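PDB 3CYM: uncharacterized protein BAD_0989, which is of unknown function but is probably a 3'-5' exonuclease related to ribonuclease D that acts on nucleic acid. Local coordinates for residues A[96-101]-A[106-111]; A[122-127]-A[185-190]; A[136-141]-A[177-182]. One frame throughout, in Å; residues are numbered along the deposited sequence.

Interaction 1: residues A[96-101]-A[106-111]; sequences WILHDS and PGFDEL
Trp96 and Phe108 both carry CG anti to their own carbonyl carbon (chi1 -69° and -70°), and this turns the indole of the strand and the phenyl of the helix toward one another. They meet as an offset edge-to-face pair, the rim of the six-membered indole ring directed at one face of Phe108. The ring centroids lie 5.5 Å apart and the planes are inclined at 61°. The touching atom is CZ3 of Trp96, which stands over the rim of the phenyl, 3.7 Å from Phe108 CD1. Leu98, two residues along the strand, reaches a different part of the ring: in one of its two conformers, CD2 comes in at the edge, near the ring plane, 3.8 Å from Phe108 CE1. The phenyl thus meets an indole over one face and, in that conformer, a methyl at its edge, while Met113, in the loop after the helix, touches both rings. Replacing Phe108 by an alanine is likely to open a gap between helix 101-111 and strand 95-98 and to deprive the Trp96 edge of its aromatic partner. No hydrogen bond crosses the contact; within this beta-alpha-beta unit, helix and strand are joined by buried apolar and aromatic surfaces.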
# COMPACT_ATOMS: atom_id res chain seq x y z
N TRP A 96 0.17 -18.85 -1.63
CA TRP A 96 0.62 -17.85 -0.68
C TRP A 96 -0.62 -17.22 -0.04
O TRP A 96 -1.55 -16.81 -0.73
CB TRP A 96 1.45 -16.79 -1.39
CG TRP A 96 2.79 -17.26 -1.89
CD1 TRP A 96 3.05 -18.39 -2.61
CD2 TRP A 96 4.05 -16.59 -1.73
NE1 TRP A 96 4.39 -18.47 -2.89
CE2 TRP A 96 5.03 -17.38 -2.36
CE3 TRP A 96 4.44 -15.40 -1.10
CZ2 TRP A 96 6.38 -17.02 -2.39
CZ3 TRP A 96 5.79 -15.04 -1.14
CH2 TRP A 96 6.74 -15.85 -1.78
N ILE A 97 -0.64 -17.18 1.29
CA ILE A 97 -1.69 -16.48 2.03
C ILE A 97 -1.15 -15.13 2.48
O ILE A 97 -0.15 -15.05 3.22
CB ILE A 97 -2.21 -17.26 3.25
CG1 ILE A 97 -2.50 -18.71 2.89
CG2 ILE A 97 -3.47 -16.62 3.79
CD1 ILE A 97 -2.36 -19.60 4.08
N LEU A 98 -1.81 -14.08 2.02
CA LEU A 98 -1.45 -12.71 2.33
C LEU A 98 -2.71 -11.97 2.74
O LEU A 98 -3.79 -12.27 2.24
CB LEU A 98 -0.82 -12.02 1.11
CG LEU A 98 0.68 -12.18 0.80
CD1 LEU A 98 1.01 -13.52 0.18
CD2 LEU A 98 1.15 -11.08 -0.13
N HIS A 99 -2.58 -11.04 3.68
CA HIS A 99 -3.69 -10.16 4.06
C HIS A 99 -3.43 -8.83 3.39
O HIS A 99 -2.44 -8.16 3.73
CB HIS A 99 -3.76 -9.99 5.59
CG HIS A 99 -5.01 -9.33 6.06
ND1 HIS A 99 -6.18 -10.03 6.28
CD2 HIS A 99 -5.29 -8.03 6.33
CE1 HIS A 99 -7.12 -9.19 6.68
NE2 HIS A 99 -6.61 -7.98 6.72
N ASP A 100 -4.28 -8.47 2.43
CA ASP A 100 -4.10 -7.30 1.56
C ASP A 100 -2.81 -7.45 0.75
O ASP A 100 -1.79 -6.82 1.03
CB ASP A 100 -4.15 -5.97 2.36
CG ASP A 100 -4.11 -4.73 1.47
OD1 ASP A 100 -4.32 -4.82 0.24
OD2 ASP A 100 -3.85 -3.64 2.03
N SER A 101 -2.90 -8.31 -0.27
CA SER A 101 -1.75 -8.74 -1.04
C SER A 101 -1.11 -7.66 -1.90
O SER A 101 0.05 -7.77 -2.27
CB SER A 101 -2.13 -9.94 -1.92
OG SER A 101 -3.06 -9.57 -2.92
N PRO A 106 4.51 -6.30 -4.41
CA PRO A 106 5.59 -5.61 -5.12
C PRO A 106 6.98 -5.84 -4.54
O PRO A 106 7.95 -6.02 -5.30
CB PRO A 106 5.20 -4.13 -5.00
CG PRO A 106 3.74 -4.14 -4.77
CD PRO A 106 3.52 -5.33 -3.89
N GLY A 107 7.07 -5.87 -3.21
CA GLY A 107 8.33 -6.11 -2.50
C GLY A 107 8.85 -7.52 -2.66
O GLY A 107 10.05 -7.71 -2.81
N PHE A 108 7.95 -8.50 -2.62
CA PHE A 108 8.28 -9.90 -2.89
C PHE A 108 8.81 -10.10 -4.31
O PHE A 108 9.81 -10.78 -4.51
CB PHE A 108 7.07 -10.83 -2.69
CG PHE A 108 6.64 -10.99 -1.25
CD1 PHE A 108 5.34 -11.33 -0.95
CD2 PHE A 108 7.54 -10.81 -0.20
CE1 PHE A 108 4.93 -11.49 0.37
CE2 PHE A 108 7.14 -10.98 1.12
CZ PHE A 108 5.83 -11.31 1.40
N ASP A 109 8.11 -9.49 -5.28
CA ASP A 109 8.55 -9.47 -6.68
C ASP A 109 9.95 -8.85 -6.82
O ASP A 109 10.80 -9.38 -7.54
CB ASP A 109 7.55 -8.68 -7.53
CG ASP A 109 8.00 -8.55 -8.97
OD1 ASP A 109 8.34 -7.41 -9.38
OD2 ASP A 109 8.01 -9.57 -9.68
N GLU A 110 10.19 -7.76 -6.10
CA GLU A 110 11.48 -7.09 -6.14
C GLU A 110 12.64 -7.87 -5.53
O GLU A 110 13.79 -7.66 -5.90
CB GLU A 110 11.40 -5.68 -5.56
CG GLU A 110 10.79 -4.69 -6.55
CD GLU A 110 11.42 -3.30 -6.47
OE1 GLU A 110 11.43 -2.60 -7.50
OE2 GLU A 110 11.89 -2.92 -5.37
N LEU A 111 12.35 -8.79 -4.61
CA LEU A 111 13.38 -9.69 -4.09
C LEU A 111 13.62 -10.89 -5.02
O LEU A 111 14.62 -11.60 -4.88
CB LEU A 111 13.06 -10.13 -2.66
CG LEU A 111 13.27 -9.04 -1.59
CD1 LEU A 111 12.41 -9.25 -0.35
CD2 LEU A 111 14.74 -8.90 -1.20

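Interaction 2: residues A[122-127]-A[185-190]; sequences EIAARL and AELKRQ
Leu187 meets Ala124 and Leu127 where helix 176-190 runs beside helix 121-127, and it carries the apolar contact between 185-190 and 122-127; Met183, one turn earlier on its helix, packs on Ala124 and Ala125. Just before Leu187, Glu186 serves its own helix: OE2 lies above one face of the Arg189 guanidinium, 3.4 Å from Arg189 NE, so the attraction is one of charge with no N-H directed at the oxygen. Leu187 follows and points toward the other helix. Its CG is anti to the carbonyl carbon (chi1 -80°), and chi2 of 154° then spreads the methyls: CD1 packs on Ala124 CB at 3.8 Å, whereas CD2 lies more loosely at 4.3 Å from Leu127 CB. Ala124 and Leu187 are the residues whose CA atoms lie nearest, 7.5 Å apart. Ala196 of helix 193-207 also touches Leu187. At Gln190 the contact turns polar. NE2 makes a weak bond back to Glu186 OE1, while OE1 approaches Leu127 O without bonding to it; Lys192 NZ donates to both of these oxygens and so bridges the two segments indirectly. The short segment axes approach to 10.6 Å at an angle of 34°, the helices running in broadly the same direction. This is apolar helix-helix packing within the alpha/beta exonuclease domain, in the helical layer beside the mixed sheet of its RNase H-like fold.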
# COMPACT_ATOMS: atom_id res chain seq x y z
N GLU A 122 -7.78 -10.59 3.14
CA GLU A 122 -8.49 -9.33 3.20
C GLU A 122 -9.56 -9.32 2.13
O GLU A 122 -10.70 -9.01 2.42
CB GLU A 122 -7.57 -8.11 3.07
CG GLU A 122 -8.35 -6.79 3.05
CD GLU A 122 -7.56 -5.58 3.51
OE1 GLU A 122 -7.38 -4.66 2.69
OE2 GLU A 122 -7.12 -5.54 4.69
N ILE A 123 -9.19 -9.69 0.90
CA ILE A 123 -10.15 -9.74 -0.21
C ILE A 123 -11.34 -10.66 0.09
O ILE A 123 -12.50 -10.28 -0.10
CB ILE A 123 -9.44 -10.10 -1.54
CG1 ILE A 123 -8.56 -8.93 -1.99
CG2 ILE A 123 -10.45 -10.49 -2.61
CD1 ILE A 123 -7.81 -9.16 -3.29
N ALA A 124 -11.04 -11.86 0.59
CA ALA A 124 -12.05 -12.83 1.04
C ALA A 124 -12.97 -12.28 2.14
O ALA A 124 -14.18 -12.47 2.07
CB ALA A 124 -11.39 -14.12 1.48
N ALA A 125 -12.40 -11.60 3.13
CA ALA A 125 -13.21 -11.00 4.20
C ALA A 125 -14.23 -9.97 3.71
O ALA A 125 -15.36 -9.94 4.18
CB ALA A 125 -12.32 -10.40 5.28
N ARG A 126 -13.81 -9.15 2.75
CA ARG A 126 -14.64 -8.11 2.12
C ARG A 126 -15.80 -8.71 1.34
O ARG A 126 -16.95 -8.29 1.48
CB ARG A 126 -13.82 -7.27 1.13
CG ARG A 126 -12.52 -6.71 1.63
CD ARG A 126 -12.73 -5.46 2.41
NE ARG A 126 -12.95 -4.27 1.59
CZ ARG A 126 -14.13 -3.66 1.46
NH1 ARG A 126 -14.22 -2.58 0.69
NH2 ARG A 126 -15.20 -4.11 2.08
N LEU A 127 -15.49 -9.70 0.50
CA LEU A 127 -16.51 -10.43 -0.26
C LEU A 127 -17.55 -11.07 0.66
O LEU A 127 -18.74 -11.04 0.37
CB LEU A 127 -15.89 -11.51 -1.15
CG LEU A 127 -15.19 -11.07 -2.45
CD1 LEU A 127 -14.27 -12.18 -2.88
CD2 LEU A 127 -16.19 -10.77 -3.55
N ALA A 185 -14.18 -22.36 3.45
CA ALA A 185 -15.42 -23.06 3.81
C ALA A 185 -16.61 -22.12 3.80
O ALA A 185 -17.67 -22.47 3.29
CB ALA A 185 -15.27 -23.74 5.18
N GLU A 186 -16.42 -20.91 4.34
CA GLU A 186 -17.45 -19.87 4.35
C GLU A 186 -17.75 -19.26 2.97
O GLU A 186 -18.91 -19.01 2.65
CB GLU A 186 -17.07 -18.77 5.35
CG GLU A 186 -18.17 -17.72 5.62
CD GLU A 186 -19.48 -18.32 6.12
OE1 GLU A 186 -20.55 -17.83 5.71
OE2 GLU A 186 -19.45 -19.27 6.94
N LEU A 187 -16.71 -19.02 2.16
CA LEU A 187 -16.92 -18.53 0.79
C LEU A 187 -17.75 -19.52 -0.02
O LEU A 187 -18.67 -19.12 -0.74
CB LEU A 187 -15.59 -18.24 0.08
CG LEU A 187 -14.89 -16.91 0.39
CD1 LEU A 187 -13.40 -17.04 0.16
CD2 LEU A 187 -15.45 -15.77 -0.44
N LYS A 188 -17.42 -20.80 0.11
CA LYS A 188 -18.12 -21.89 -0.58
C LYS A 188 -19.59 -21.95 -0.16
O LYS A 188 -20.47 -22.11 -1.00
CB LYS A 188 -17.42 -23.23 -0.32
CG LYS A 188 -16.19 -23.44 -1.19
CD LYS A 188 -15.31 -24.56 -0.69
CE LYS A 188 -13.97 -24.55 -1.43
NZ LYS A 188 -12.93 -25.43 -0.81
N ARG A 189 -19.84 -21.79 1.14
CA ARG A 189 -21.20 -21.81 1.66
C ARG A 189 -22.00 -20.55 1.29
O ARG A 189 -23.22 -20.61 1.14
CB ARG A 189 -21.21 -22.13 3.16
CG ARG A 189 -21.28 -20.95 4.12
CD ARG A 189 -22.62 -20.94 4.85
NE ARG A 189 -22.47 -20.62 6.27
CZ ARG A 189 -22.10 -21.50 7.21
NH1 ARG A 189 -21.84 -22.77 6.89
NH2 ARG A 189 -21.99 -21.11 8.47
N GLN A 190 -21.32 -19.42 1.11
CA GLN A 190 -21.96 -18.20 0.62
C GLN A 190 -22.02 -18.16 -0.91
O GLN A 190 -22.62 -17.26 -1.48
CB GLN A 190 -21.23 -16.95 1.15
CG GLN A 190 -21.58 -16.55 2.59
CD GLN A 190 -21.19 -15.09 2.90
OE1 GLN A 190 -21.08 -14.25 2.00
NE2 GLN A 190 -21.00 -14.80 4.18

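Interaction 3: residues A[136-141]-A[177-182]; sequences AAVTEH and IELETK
Apolar contact dominates here, with Leu179 of helix 176-190 set against Val138 and Thr139 of helix 135-143. The side chains of Val138 and Leu179 cross at about a right angle, and the valine methyl CG1 meets both ends of the leucine fork: it is 3.9 Å from Leu179 CD2 and 4.0 Å from Leu179 CD1. Val138 presents this methyl because CG1 is anti to the backbone N (chi1 168°), and CG2 turns instead to Ala125 of helix 121-127. The leucine also packs against main chain. Its CD2 lies 3.9 Å from Thr139 CA and equally far from Val138 O, and the CB of Thr139 is a little more distant. Thr139 and Leu179 bring the backbones nearest, with their CA atoms 6.7 Å apart. Leu135, Phe142 and Leu143 of helix 135-143 also touch Leu179, and Thr121 adds contact from helix 121-127.

No hydrogen bond crosses between the two segments. Within helix 176-190, Thr181 OG1 donates to Ile177 O at 3.0 Å, tilted 23° from the carbonyl plane, and the backbone N of Thr181 reaches that oxygen from the opposite face. Two donors thus share one carbonyl. Glu180 has Arg184 as its charge partner and, outside the helix, Ser40 as a hydrogen-bond partner.

Leu179 sits as a knob in the hole formed by Leu135, Val138, Thr139 and Phe142, as in knobs-into-holes packing, and so joins two helices of the probable RNase H-like exonuclease domain.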
# COMPACT_ATOMS: atom_id res chain seq x y z
N ALA A 136 -6.44 -8.35 12.63
CA ALA A 136 -6.95 -8.62 13.97
C ALA A 136 -8.46 -8.88 14.04
O ALA A 136 -8.91 -9.83 14.69
CB ALA A 136 -6.53 -7.50 14.92
N ALA A 137 -9.25 -8.04 13.35
CA ALA A 137 -10.72 -8.18 13.29
C ALA A 137 -11.17 -9.46 12.58
O ALA A 137 -12.16 -10.09 12.98
CB ALA A 137 -11.34 -6.95 12.65
N VAL A 138 -10.44 -9.83 11.53
CA VAL A 138 -10.68 -11.04 10.74
C VAL A 138 -10.35 -12.33 11.49
O VAL A 138 -11.13 -13.29 11.45
CB VAL A 138 -9.94 -10.98 9.35
CG1 VAL A 138 -9.93 -12.33 8.63
CG2 VAL A 138 -10.59 -9.93 8.46
N THR A 139 -9.20 -12.39 12.18
CA THR A 139 -8.87 -13.60 12.94
C THR A 139 -9.73 -13.77 14.20
O THR A 139 -9.96 -14.90 14.63
CB THR A 139 -7.35 -13.77 13.27
OG1 THR A 139 -7.20 -14.74 14.32
CG2 THR A 139 -6.74 -12.49 13.74
N GLU A 140 -10.22 -12.67 14.77
CA GLU A 140 -11.14 -12.76 15.90
C GLU A 140 -12.52 -13.27 15.46
O GLU A 140 -13.14 -14.07 16.17
CB GLU A 140 -11.28 -11.40 16.61
CG GLU A 140 -11.90 -11.51 17.99
CD GLU A 140 -11.96 -10.19 18.75
OE1 GLU A 140 -13.08 -9.71 19.02
OE2 GLU A 140 -10.89 -9.64 19.09
N HIS A 141 -12.96 -12.83 14.29
CA HIS A 141 -14.23 -13.25 13.72
C HIS A 141 -14.25 -14.75 13.43
O HIS A 141 -15.20 -15.44 13.79
CB HIS A 141 -14.56 -12.44 12.46
CG HIS A 141 -15.90 -12.74 11.87
ND1 HIS A 141 -16.10 -13.68 10.89
CD2 HIS A 141 -17.12 -12.20 12.12
CE1 HIS A 141 -17.37 -13.72 10.56
NE2 HIS A 141 -18.02 -12.83 11.29
N ILE A 177 -2.80 -19.83 7.75
CA ILE A 177 -3.24 -21.08 7.13
C ILE A 177 -4.59 -21.54 7.69
O ILE A 177 -5.43 -22.05 6.95
CB ILE A 177 -2.13 -22.21 7.04
CG1 ILE A 177 -2.13 -23.14 8.25
CG2 ILE A 177 -0.71 -21.64 6.77
CD1 ILE A 177 -2.78 -24.45 7.96
N GLU A 178 -4.80 -21.31 8.99
CA GLU A 178 -6.08 -21.61 9.64
C GLU A 178 -7.17 -20.64 9.21
O GLU A 178 -8.34 -21.02 9.12
CB GLU A 178 -5.94 -21.61 11.17
CG GLU A 178 -5.11 -22.75 11.73
CD GLU A 178 -3.66 -22.37 11.98
OE1 GLU A 178 -3.21 -21.31 11.50
OE2 GLU A 178 -2.97 -23.14 12.68
N LEU A 179 -6.78 -19.39 8.95
CA LEU A 179 -7.70 -18.39 8.40
C LEU A 179 -8.24 -18.82 7.05
O LEU A 179 -9.46 -18.89 6.87
CB LEU A 179 -7.04 -17.03 8.26
CG LEU A 179 -7.24 -15.98 9.35
CD1 LEU A 179 -6.73 -14.64 8.82
CD2 LEU A 179 -8.70 -15.88 9.80
N GLU A 180 -7.33 -19.14 6.13
CA GLU A 180 -7.66 -19.59 4.77
C GLU A 180 -8.68 -20.74 4.78
O GLU A 180 -9.65 -20.70 4.03
CB GLU A 180 -6.40 -20.01 4.00
CG GLU A 180 -6.74 -20.85 2.75
CD GLU A 180 -5.55 -21.33 1.94
OE1 GLU A 180 -5.65 -21.34 0.70
OE2 GLU A 180 -4.52 -21.71 2.54
N THR A 181 -8.44 -21.73 5.64
CA THR A 181 -9.29 -22.93 5.77
C THR A 181 -10.74 -22.58 6.12
O THR A 181 -11.65 -22.95 5.38
CB THR A 181 -8.69 -23.94 6.80
OG1 THR A 181 -7.34 -24.25 6.43
CG2 THR A 181 -9.50 -25.23 6.83
N LYS A 182 -10.94 -21.84 7.22
CA LYS A 182 -12.26 -21.34 7.64
C LYS A 182 -12.91 -20.44 6.60
O LYS A 182 -14.12 -20.54 6.36
CB LYS A 182 -12.15 -20.55 8.96
CG LYS A 182 -11.93 -21.40 10.20
CD LYS A 182 -13.21 -22.04 10.72
CE LYS A 182 -12.96 -22.89 11.97
NZ LYS A 182 -12.23 -24.15 11.67

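Overall arrangement
From the N terminus, interaction 1 closes first, a short loop within the unit formed by strand 95-98, helix 101-111 and strand 117-120. Interaction 2 opens next at helix 121-127 and closes only at 185-190. Inside that longer loop nests interaction 3, which joins 136-141 to 177-182, an earlier part of helix 176-190. That helix thus serves both later contacts, while helices 121-127 and 135-143 also touch directly through Ala125 and Val138. Ile97 packs on Ile177 and Glu180, linking interaction 1 to interaction 3; His99 and Asp100 meet Glu122 of interaction 2. Sheet and helices are thereby tied together within one exonuclease domain, whose sodium site includes Asp44, Glu46 and Asp172.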